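PDB 7LT2: cyclic GMP-AMP synthase-like receptor from Tribolium castaneum, which senses double-stranded RNA and then joins ATP and GTP into the cyclic dinucleotide 2',3'-cGAMP, an innate immune signal. Local coordinates for residues D72-H78 and D193-V199; F118-F122 and K133-W137; F222-K227 and Y239-Q245. All coordinates share one frame; numbering follows the deposited sequence.

Contact 1 of 3, residues D72-H78 and D193-V199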
loop_
_atom_site.group_PDB
_atom_site.type_symbol
_atom_site.label_atom_id
_atom_site.label_comp_id
_atom_site.label_asym_id
_atom_site.label_seq_id
_atom_site.Cartn_x
_atom_site.Cartn_y
_atom_site.Cartn_z
ATOM N N ASP A 72 3.709 1.324 4.156
ATOM C CA ASP A 72 2.802 1.967 5.100
ATOM C C ASP A 72 2.495 1.033 6.262
ATOM O O ASP A 72 2.060 -0.104 6.052
ATOM C CB ASP A 72 1.487 2.357 4.424
ATOM C CG ASP A 72 1.599 3.610 3.589
ATOM O OD1 ASP A 72 2.692 4.219 3.538
ATOM O OD2 ASP A 72 0.574 3.981 2.981
ATOM N N LEU A 73 2.684 1.523 7.484
ATOM C CA LEU A 73 2.139 0.845 8.656
ATOM C C LEU A 73 0.746 1.409 8.896
ATOM O O LEU A 73 0.593 2.497 9.456
ATOM C CB LEU A 73 3.029 1.030 9.879
ATOM C CG LEU A 73 2.590 0.160 11.066
ATOM C CD1 LEU A 73 2.823 -1.311 10.750
ATOM C CD2 LEU A 73 3.328 0.575 12.325
ATOM N N ASP A 74 -0.274 0.679 8.451
ATOM C CA ASP A 74 -1.658 1.069 8.695
ATOM C C ASP A 74 -2.023 0.628 10.106
ATOM O O ASP A 74 -2.225 -0.562 10.370
ATOM C CB ASP A 74 -2.584 0.460 7.649
ATOM C CG ASP A 74 -2.390 1.071 6.278
ATOM O OD1 ASP A 74 -2.055 2.276 6.197
ATOM O OD2 ASP A 74 -2.554 0.344 5.280
ATOM N N ILE A 75 -2.085 1.592 11.020
ATOM C CA ILE A 75 -2.372 1.341 12.427
ATOM C C ILE A 75 -3.888 1.359 12.586
ATOM O O ILE A 75 -4.518 2.411 12.450
ATOM C CB ILE A 75 -1.695 2.390 13.319
ATOM C CG1 ILE A 75 -0.180 2.375 13.099
ATOM C CG2 ILE A 75 -2.030 2.156 14.798
ATOM C CD1 ILE A 75 0.548 3.572 13.689
ATOM N N LEU A 76 -4.481 0.194 12.856
ATOM C CA LEU A 76 -5.936 0.048 12.814
ATOM C C LEU A 76 -6.523 0.284 14.205
ATOM O O LEU A 76 -6.305 -0.509 15.130
ATOM C CB LEU A 76 -6.327 -1.327 12.277
ATOM C CG LEU A 76 -5.723 -1.711 10.915
ATOM C CD1 LEU A 76 -6.427 -2.930 10.349
ATOM C CD2 LEU A 76 -5.784 -0.564 9.920
ATOM N N LEU A 77 -7.266 1.379 14.342
ATOM C CA LEU A 77 -7.981 1.736 15.557
ATOM C C LEU A 77 -9.441 1.328 15.405
ATOM O O LEU A 77 -9.997 1.369 14.307
ATOM C CB LEU A 77 -7.875 3.242 15.811
ATOM C CG LEU A 77 -6.483 3.838 15.587
ATOM C CD1 LEU A 77 -6.533 5.355 15.550
ATOM C CD2 LEU A 77 -5.533 3.353 16.674
ATOM N N HIS A 78 -10.067 0.926 16.509
ATOM C CA HIS A 78 -11.442 0.441 16.454
ATOM C C HIS A 78 -12.299 1.215 17.439
ATOM O O HIS A 78 -12.021 1.209 18.643
ATOM C CB HIS A 78 -11.532 -1.057 16.749
ATOM C CG HIS A 78 -12.937 -1.574 16.743
ATOM N ND1 HIS A 78 -13.706 -1.623 15.600
ATOM C CD2 HIS A 78 -13.722 -2.033 17.745
ATOM C CE1 HIS A 78 -14.900 -2.104 15.896
ATOM N NE2 HIS A 78 -14.937 -2.358 17.192
ATOM N N ASP A 193 5.762 4.730 6.843
ATOM C CA ASP A 193 4.814 5.786 7.185
ATOM C C ASP A 193 3.797 5.263 8.195
ATOM O O ASP A 193 3.240 4.174 8.023
ATOM C CB ASP A 193 4.105 6.310 5.935
ATOM C CG ASP A 193 4.981 7.240 5.111
ATOM O OD1 ASP A 193 6.189 7.357 5.413
ATOM O OD2 ASP A 193 4.455 7.854 4.159
ATOM N N LEU A 194 3.547 6.045 9.243
ATOM C CA LEU A 194 2.685 5.617 10.346
ATOM C C LEU A 194 1.309 6.239 10.130
ATOM O O LEU A 194 1.095 7.412 10.432
ATOM C CB LEU A 194 3.292 6.017 11.684
ATOM C CG LEU A 194 4.766 5.652 11.883
ATOM C CD1 LEU A 194 5.269 6.188 13.218
ATOM C CD2 LEU A 194 4.973 4.148 11.793
ATOM N N VAL A 195 0.381 5.446 9.600
ATOM C CA VAL A 195 -0.904 5.935 9.100
ATOM C C VAL A 195 -2.010 5.507 10.061
ATOM O O VAL A 195 -2.275 4.310 10.223
ATOM C CB VAL A 195 -1.184 5.409 7.684
ATOM C CG1 VAL A 195 -2.471 6.002 7.138
ATOM C CG2 VAL A 195 0.004 5.696 6.759
ATOM N N ALA A 196 -2.687 6.489 10.662
ATOM C CA ALA A 196 -3.786 6.215 11.581
ATOM C C ALA A 196 -5.056 5.897 10.798
ATOM O O ALA A 196 -5.557 6.747 10.055
ATOM C CB ALA A 196 -4.013 7.417 12.496
ATOM N N CYS A 197 -5.585 4.687 10.982
ATOM C CA CYS A 197 -6.765 4.217 10.270
ATOM C C CYS A 197 -7.818 3.738 11.265
ATOM O O CYS A 197 -7.528 3.495 12.437
ATOM C CB CYS A 197 -6.426 3.069 9.320
ATOM S SG CYS A 197 -5.057 3.408 8.176
ATOM N N PHE A 198 -9.050 3.587 10.782
ATOM C CA PHE A 198 -10.137 3.032 11.582
ATOM C C PHE A 198 -10.701 1.799 10.890
ATOM O O PHE A 198 -11.028 1.848 9.700
ATOM C CB PHE A 198 -11.233 4.072 11.831
ATOM C CG PHE A 198 -10.862 5.078 12.882
ATOM C CD1 PHE A 198 -11.117 4.825 14.221
ATOM C CD2 PHE A 198 -10.235 6.259 12.536
ATOM C CE1 PHE A 198 -10.767 5.751 15.192
ATOM C CE2 PHE A 198 -9.881 7.180 13.500
ATOM C CZ PHE A 198 -10.145 6.927 14.828
ATOM N N VAL A 199 -10.814 0.700 11.642
ATOM C CA VAL A 199 -11.176 -0.609 11.101
ATOM C C VAL A 199 -12.595 -0.965 11.528
ATOM O O VAL A 199 -13.031 -0.628 12.636
ATOM C CB VAL A 199 -10.168 -1.698 11.538
ATOM C CG1 VAL A 199 -10.134 -1.856 13.060
ATOM C CG2 VAL A 199 -10.469 -3.028 10.841
HETATM O O HOH W 1 2.746 6.710 2.524
#

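Contact 2 of 3, residues F118-F122 and K133-W137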
loop_
_atom_site.group_PDB
_atom_site.type_symbol
_atom_site.label_atom_id
_atom_site.label_comp_id
_atom_site.label_asym_id
_atom_site.label_seq_id
_atom_site.Cartn_x
_atom_site.Cartn_y
_atom_site.Cartn_z
ATOM N N PHE A 118 -11.948 11.581 23.483
ATOM C CA PHE A 118 -12.067 11.117 22.101
ATOM C C PHE A 118 -12.719 12.173 21.213
ATOM O O PHE A 118 -12.241 12.451 20.108
ATOM C CB PHE A 118 -12.852 9.801 22.033
ATOM C CG PHE A 118 -12.945 9.225 20.641
ATOM C CD1 PHE A 118 -11.946 8.396 20.158
ATOM C CD2 PHE A 118 -14.022 9.519 19.817
ATOM C CE1 PHE A 118 -12.014 7.871 18.874
ATOM C CE2 PHE A 118 -14.094 8.998 18.530
ATOM C CZ PHE A 118 -13.088 8.173 18.060
ATOM N N ARG A 119 -13.819 12.769 21.679
ATOM C CA ARG A 119 -14.503 13.782 20.882
ATOM C C ARG A 119 -13.578 14.955 20.567
ATOM O O ARG A 119 -13.455 15.369 19.408
ATOM C CB ARG A 119 -15.764 14.255 21.615
ATOM C CG ARG A 119 -16.547 15.314 20.867
ATOM C CD ARG A 119 -17.860 15.658 21.570
ATOM N NE ARG A 119 -18.919 14.694 21.284
ATOM C CZ ARG A 119 -19.639 14.062 22.204
ATOM N NH1 ARG A 119 -19.439 14.258 23.497
ATOM N NH2 ARG A 119 -20.599 13.230 21.816
ATOM N N LYS A 120 -12.911 15.501 21.591
ATOM C CA LYS A 120 -12.002 16.626 21.378
ATOM C C LYS A 120 -10.916 16.284 20.372
ATOM O O LYS A 120 -10.530 17.127 19.554
ATOM C CB LYS A 120 -11.331 17.045 22.687
ATOM C CG LYS A 120 -12.194 17.649 23.753
ATOM C CD LYS A 120 -11.282 18.119 24.881
ATOM C CE LYS A 120 -11.895 17.875 26.232
ATOM N NZ LYS A 120 -12.165 16.433 26.423
ATOM N N LYS A 121 -10.385 15.063 20.444
ATOM C CA LYS A 121 -9.193 14.717 19.677
ATOM C C LYS A 121 -9.504 14.281 18.253
ATOM O O LYS A 121 -8.658 14.453 17.370
ATOM C CB LYS A 121 -8.407 13.601 20.375
ATOM C CG LYS A 121 -7.837 13.966 21.737
ATOM C CD LYS A 121 -6.891 15.145 21.660
ATOM C CE LYS A 121 -6.275 15.439 23.021
ATOM N NZ LYS A 121 -5.539 14.265 23.562
ATOM N N PHE A 122 -10.688 13.714 18.000
ATOM C CA PHE A 122 -10.962 13.067 16.724
ATOM C C PHE A 122 -12.147 13.615 15.943
ATOM O O PHE A 122 -12.195 13.403 14.724
ATOM C CB PHE A 122 -11.212 11.562 16.918
ATOM C CG PHE A 122 -10.010 10.781 17.340
ATOM C CD1 PHE A 122 -9.720 10.601 18.684
ATOM C CD2 PHE A 122 -9.189 10.183 16.395
ATOM C CE1 PHE A 122 -8.621 9.851 19.077
ATOM C CE2 PHE A 122 -8.090 9.438 16.783
ATOM C CZ PHE A 122 -7.806 9.273 18.127
ATOM N N LYS A 133 -7.894 16.035 12.258
ATOM C CA LYS A 133 -7.731 15.835 13.695
ATOM C C LYS A 133 -7.056 14.502 13.988
ATOM O O LYS A 133 -6.172 14.425 14.847
ATOM C CB LYS A 133 -9.087 15.918 14.398
ATOM C CG LYS A 133 -9.770 17.270 14.229
ATOM C CD LYS A 133 -11.026 17.379 15.073
ATOM C CE LYS A 133 -10.686 17.603 16.534
ATOM N NZ LYS A 133 -11.847 18.127 17.332
ATOM N N THR A 134 -7.458 13.446 13.274
ATOM C CA THR A 134 -6.847 12.130 13.458
ATOM C C THR A 134 -5.355 12.170 13.143
ATOM O O THR A 134 -4.534 11.619 13.887
ATOM C CB THR A 134 -7.551 11.094 12.571
ATOM O OG1 THR A 134 -8.938 11.012 12.923
ATOM C CG2 THR A 134 -6.914 9.710 12.737
ATOM N N LEU A 135 -4.985 12.803 12.029
ATOM C CA LEU A 135 -3.576 12.863 11.655
ATOM C C LEU A 135 -2.767 13.671 12.666
ATOM O O LEU A 135 -1.641 13.295 13.014
ATOM C CB LEU A 135 -3.435 13.444 10.247
ATOM C CG LEU A 135 -3.886 12.523 9.107
ATOM C CD1 LEU A 135 -4.128 13.320 7.830
ATOM C CD2 LEU A 135 -2.851 11.432 8.856
ATOM N N ARG A 136 -3.329 14.779 13.159
ATOM C CA ARG A 136 -2.621 15.580 14.155
ATOM C C ARG A 136 -2.455 14.813 15.459
ATOM O O ARG A 136 -1.413 14.916 16.118
ATOM C CB ARG A 136 -3.356 16.900 14.396
ATOM C CG ARG A 136 -3.308 17.830 13.204
ATOM C CD ARG A 136 -3.739 19.240 13.565
ATOM N NE ARG A 136 -5.160 19.314 13.877
ATOM C CZ ARG A 136 -6.120 19.427 12.968
ATOM N NH1 ARG A 136 -5.848 19.456 11.674
ATOM N NH2 ARG A 136 -7.385 19.518 13.369
ATOM N N TRP A 137 -3.469 14.033 15.841
ATOM C CA TRP A 137 -3.380 13.242 17.063
ATOM C C TRP A 137 -2.279 12.196 16.958
ATOM O O TRP A 137 -1.489 12.021 17.894
ATOM C CB TRP A 137 -4.728 12.583 17.347
ATOM C CG TRP A 137 -4.749 11.682 18.538
ATOM C CD1 TRP A 137 -4.917 12.050 19.840
ATOM C CD2 TRP A 137 -4.627 10.258 18.534
ATOM N NE1 TRP A 137 -4.899 10.939 20.652
ATOM C CE2 TRP A 137 -4.726 9.826 19.873
ATOM C CE3 TRP A 137 -4.452 9.303 17.530
ATOM C CZ2 TRP A 137 -4.645 8.483 20.233
ATOM C CZ3 TRP A 137 -4.369 7.968 17.888
ATOM C CH2 TRP A 137 -4.468 7.571 19.229
HETATM O O HOH W 2 -6.371 15.977 17.137
HETATM O O HOH W 3 -5.174 10.968 23.592
#

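Contact 3 of 3, residues F222-K227 and Y239-Q245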
loop_
_atom_site.group_PDB
_atom_site.type_symbol
_atom_site.label_atom_id
_atom_site.label_comp_id
_atom_site.label_asym_id
_atom_site.label_seq_id
_atom_site.Cartn_x
_atom_site.Cartn_y
_atom_site.Cartn_z
ATOM N N PHE A 222 -12.509 -4.303 7.000
ATOM C CA PHE A 222 -11.914 -3.320 6.106
ATOM C C PHE A 222 -11.640 -2.077 6.937
ATOM O O PHE A 222 -12.089 -1.968 8.081
ATOM C CB PHE A 222 -12.838 -2.996 4.930
ATOM C CG PHE A 222 -14.087 -2.282 5.339
ATOM C CD1 PHE A 222 -15.137 -2.976 5.922
ATOM C CD2 PHE A 222 -14.209 -0.916 5.158
ATOM C CE1 PHE A 222 -16.286 -2.320 6.315
ATOM C CE2 PHE A 222 -15.361 -0.250 5.550
ATOM C CZ PHE A 222 -16.401 -0.954 6.129
ATOM N N PHE A 223 -10.900 -1.125 6.377
ATOM C CA PHE A 223 -10.623 0.071 7.156
ATOM C C PHE A 223 -10.669 1.312 6.281
ATOM O O PHE A 223 -10.666 1.242 5.048
ATOM C CB PHE A 223 -9.285 -0.027 7.926
ATOM C CG PHE A 223 -8.075 -0.373 7.088
ATOM C CD1 PHE A 223 -7.741 -1.695 6.836
ATOM C CD2 PHE A 223 -7.227 0.626 6.635
ATOM C CE1 PHE A 223 -6.603 -2.016 6.099
ATOM C CE2 PHE A 223 -6.088 0.321 5.907
ATOM C CZ PHE A 223 -5.778 -1.005 5.634
ATOM N N ILE A 224 -10.782 2.457 6.947
ATOM C CA ILE A 224 -10.791 3.751 6.281
ATOM C C ILE A 224 -9.477 4.453 6.580
ATOM O O ILE A 224 -8.881 4.286 7.651
ATOM C CB ILE A 224 -11.997 4.627 6.688
ATOM C CG1 ILE A 224 -11.962 4.973 8.184
ATOM C CG2 ILE A 224 -13.300 3.946 6.277
ATOM C CD1 ILE A 224 -13.118 5.897 8.650
ATOM N N VAL A 225 -9.026 5.238 5.609
ATOM C CA VAL A 225 -7.694 5.837 5.597
ATOM C C VAL A 225 -7.863 7.348 5.487
ATOM O O VAL A 225 -8.702 7.817 4.703
ATOM C CB VAL A 225 -6.853 5.266 4.441
ATOM C CG1 VAL A 225 -5.490 5.922 4.371
ATOM C CG2 VAL A 225 -6.695 3.759 4.599
ATOM N N PRO A 226 -7.102 8.151 6.251
ATOM C CA PRO A 226 -7.338 9.604 6.274
ATOM C C PRO A 226 -6.733 10.350 5.097
ATOM O O PRO A 226 -6.129 11.413 5.276
ATOM C CB PRO A 226 -6.686 10.035 7.592
ATOM C CG PRO A 226 -5.562 9.060 7.770
ATOM C CD PRO A 226 -6.048 7.747 7.197
ATOM N N LYS A 227 -6.894 9.813 3.894
ATOM C CA LYS A 227 -6.445 10.473 2.677
ATOM C C LYS A 227 -7.648 11.140 2.023
ATOM O O LYS A 227 -8.590 10.458 1.601
ATOM C CB LYS A 227 -5.786 9.478 1.719
ATOM C CG LYS A 227 -5.220 10.130 0.471
ATOM C CD LYS A 227 -4.220 9.240 -0.253
ATOM C CE LYS A 227 -4.900 8.105 -0.993
ATOM N NZ LYS A 227 -4.142 7.723 -2.219
ATOM N N TYR A 239 -13.962 13.554 4.636
ATOM C CA TYR A 239 -13.858 12.549 3.584
ATOM C C TYR A 239 -12.716 11.586 3.882
ATOM O O TYR A 239 -11.549 11.992 3.940
ATOM C CB TYR A 239 -13.660 13.212 2.221
ATOM C CG TYR A 239 -14.885 13.927 1.708
ATOM C CD1 TYR A 239 -15.196 15.205 2.146
ATOM C CD2 TYR A 239 -15.736 13.324 0.785
ATOM C CE1 TYR A 239 -16.316 15.872 1.682
ATOM C CE2 TYR A 239 -16.863 13.986 0.311
ATOM C CZ TYR A 239 -17.147 15.260 0.770
ATOM O OH TYR A 239 -18.260 15.935 0.312
ATOM N N TRP A 240 -13.056 10.312 4.054
ATOM C CA TRP A 240 -12.097 9.243 4.288
ATOM C C TRP A 240 -12.040 8.326 3.074
ATOM O O TRP A 240 -13.059 8.096 2.416
ATOM C CB TRP A 240 -12.483 8.428 5.523
ATOM C CG TRP A 240 -12.332 9.182 6.795
ATOM C CD1 TRP A 240 -13.128 10.193 7.248
ATOM C CD2 TRP A 240 -11.317 8.994 7.786
ATOM N NE1 TRP A 240 -12.673 10.648 8.460
ATOM C CE2 TRP A 240 -11.564 9.928 8.817
ATOM C CE3 TRP A 240 -10.225 8.131 7.906
ATOM C CZ2 TRP A 240 -10.755 10.023 9.948
ATOM C CZ3 TRP A 240 -9.426 8.221 9.035
ATOM C CH2 TRP A 240 -9.696 9.164 10.039
ATOM N N SER A 241 -10.850 7.808 2.782
ATOM C CA SER A 241 -10.678 6.795 1.751
ATOM C C SER A 241 -10.928 5.411 2.336
ATOM O O SER A 241 -10.710 5.175 3.523
ATOM C CB SER A 241 -9.268 6.836 1.159
ATOM O OG SER A 241 -8.991 8.079 0.545
ATOM N N LEU A 242 -11.368 4.491 1.484
ATOM C CA LEU A 242 -11.531 3.096 1.865
ATOM C C LEU A 242 -10.290 2.311 1.476
ATOM O O LEU A 242 -9.708 2.535 0.410
ATOM C CB LEU A 242 -12.757 2.481 1.193
ATOM C CG LEU A 242 -14.103 2.954 1.729
ATOM C CD1 LEU A 242 -15.172 2.718 0.697
ATOM C CD2 LEU A 242 -14.449 2.234 3.025
ATOM N N SER A 243 -9.880 1.400 2.348
ATOM C CA SER A 243 -8.816 0.458 2.034
ATOM C C SER A 243 -9.394 -0.950 2.035
ATOM O O SER A 243 -9.830 -1.456 3.076
ATOM C CB SER A 243 -7.653 0.565 3.011
ATOM O OG SER A 243 -6.686 -0.429 2.705
ATOM N N PHE A 244 -9.409 -1.567 0.857
ATOM C CA PHE A 244 -9.713 -2.979 0.698
ATOM C C PHE A 244 -8.450 -3.763 0.351
ATOM O O PHE A 244 -8.510 -4.800 -0.317
ATOM C CB PHE A 244 -10.799 -3.163 -0.361
ATOM C CG PHE A 244 -12.077 -2.416 -0.051
ATOM C CD1 PHE A 244 -12.853 -2.777 1.038
ATOM C CD2 PHE A 244 -12.492 -1.353 -0.839
ATOM C CE1 PHE A 244 -14.027 -2.094 1.338
ATOM C CE2 PHE A 244 -13.664 -0.667 -0.552
ATOM C CZ PHE A 244 -14.434 -1.040 0.542
ATOM N N GLN A 245 -7.298 -3.263 0.816
ATOM C CA GLN A 245 -6.012 -3.870 0.479
ATOM C C GLN A 245 -5.869 -5.276 1.041
ATOM O O GLN A 245 -5.139 -6.094 0.472
ATOM C CB GLN A 245 -4.862 -3.011 1.000
ATOM C CG GLN A 245 -4.758 -1.627 0.399
ATOM C CD GLN A 245 -3.713 -0.796 1.116
ATOM O OE1 GLN A 245 -2.536 -0.811 0.749
ATOM N NE2 GLN A 245 -4.134 -0.081 2.161
#

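Contact 1 of 3, residues D72-H78 and D193-V199
Leu73, Ile75 and Leu77 each exchange backbone hydrogen bonds with the strand of Asp193-Val199, which runs parallel to their own. Each of the three gives its N-H to one carbonyl and takes an N-H on its own oxygen. The ladder starts with Leu73 N to Asp193 O at 2.8 Å and ends with Val199 N to Leu77 O at 2.9 Å. One side chain prolongs it. His78 has its CG anti to the backbone N (chi1 178°), which carries the ring out to Val199 O. There ND1 donates to Val199 O at 3.2 Å, almost straight (172°) and in the ring plane.

Polar groups also meet at the other end. The carboxylate planes of Asp72 and Asp193 are nearly parallel (16° apart), with Asp72 OD1 and Asp193 OD2 4.1 Å apart. A single water donates to both of these oxygens and bridges the two carboxylates. Asp193 OD1 is bonded to Thr178. This is the nucleotidyltransferase core: paired strands present the two aspartates, and by similarity both bind the catalytic magnesium together with Glu70.

Apolar contacts line both faces of the sheet. On the face of Leu73, the methyl tips CD2 of Leu73 and CD2 of Leu194 meet at 4.0 Å. Further along it, Leu77 CD1 lies over one face of the Phe198 ring, toward its rim, and Leu77 CB is 4.3 Å from the ring centroid in an off-centre CH-pi contact. On the face of Asp74, Leu76 CD2 packs on Cys197 CB at 3.7 Å, while Leu76 CB and CD1 lie against Val199. Phe223 of the adjoining strand touches Asp74, Leu76 and Cys197.

Contact 2 of 3, residues F118-F122 and K133-W137
Phe122 and Lys133 bring the backbones closest, with CA atoms 5.2 Å apart, where the short helix 118-122 meets helix 131-147 nearly at a right angle (98°). Phe122 and Trp137 form the aromatic part of the contact. The Phe122 ring points its CZ corner down onto the indole, 3.3 Å above the plane and over its centre. The pair is edge-to-face, but tilted: the planes are 51° apart, and the centroids of the Phe122 ring and the five-membered ring of Trp137 are 4.6 Å apart. Trp137 reaches across because its CG is anti to the backbone N (chi1 177°). Lys121 adds the aliphatic start of its chain, with CB 3.9 Å from Trp137 CD1. Thr134 OG1 sits at the edge of the Phe122 ring, 3.6 Å from CD2, and bonds to Asp130 O. Leu45 and Leu49 of helix 44-49 also touch Phe122, while Phe46 packs on Trp137.

The polar part involves Lys133 and two waters. Lys133 crosses the last turn of the short helix, its chain bent only at chi3. Its NZ donates to Lys120 O at 2.8 Å, from above the carbonyl plane and not on a lone pair. The same NZ also bonds to Leu123 O. One water donates to both Lys121 O and Lys133 O. Another accepts from Trp137 NE1 in the plane of the indole and, weakly, from Lys121 NZ.

An ammonium group and a water thus meet carbonyls at the C-terminal end of helix 118-122. The positive charge probably favours these carbonyl oxygens at the end of the short helix. Phe122 and Trp137 are buried, and the indole N-H is satisfied by water at its edge.

Contact 3 of 3, residues F222-K227 and Y239-Q245
Phe223 has its CG between the backbone N and the carbonyl carbon (chi1 54°), and this turns one face of its ring to Ser243 CB. Ser243 has OG anti to its own N (chi1 176°), which places it where Gln245 NE2 can donate to it. Ser243 CB stands 3.7 Å from the centroid of the Phe223 ring in a CH-pi contact.

The strands are antiparallel. Phe223 with Ser243 and Val225 with Ser241 are hydrogen-bonded pairs, and Ile224 with Leu242 is the non-hydrogen-bonded pair between them. Val225 N to Ser241 O is short at 2.7 Å, whereas Phe223 N to Ser243 O is weak at 3.5 Å. Ser241 OG donates to Lys227 O, just past the end of strand 222-225, at 2.6 Å.

Ile224 and Leu242 point to the face opposite Phe223. Ile224 CD1 lies 3.5 Å above one face of the Trp240 indole, toward its rim. Pro226 CB packs on Trp240 CZ3 at 3.6 Å. The indole NE1 bonds to Leu129 O. Leu242 CD2 meets the ring of Phe222 at CE2, and the Phe222 and Phe244 side chains run alongside each other.

Ser241 to Gln245 bind GTP by similarity, and Gln245 also ATP. Gln245 NE2 donates to Ser243 OG at 2.6 Å, nearly straight and in the amide plane. This bond would restrain the amide of Gln245, the first residue of helix 245-251, so Ser243 probably orients a side chain that by similarity binds nucleotide.

All three contacts belong to the nucleotidyltransferase domain. Contacts 1 and 3 share one mixed sheet, with centres 9 Å apart. Strands 188-200 and 222-225 are neighbours there, joined by a probable hydrogen bond from Ile224 N to Phe198 O. Contact 2 lies to one side of this sheet, its centre 14 Å from contact 1 and 17 Å from contact 3. Its helix 131-147 packs Thr134 on Ala196, Phe198 and Trp240. Along the chain, contact 2 falls between the two strands of contact 1, and contact 3 follows both. The sheet thus brings residues that by similarity bind the catalytic metal and the nucleotides close together, while contact 2 lies away from the annotated sites.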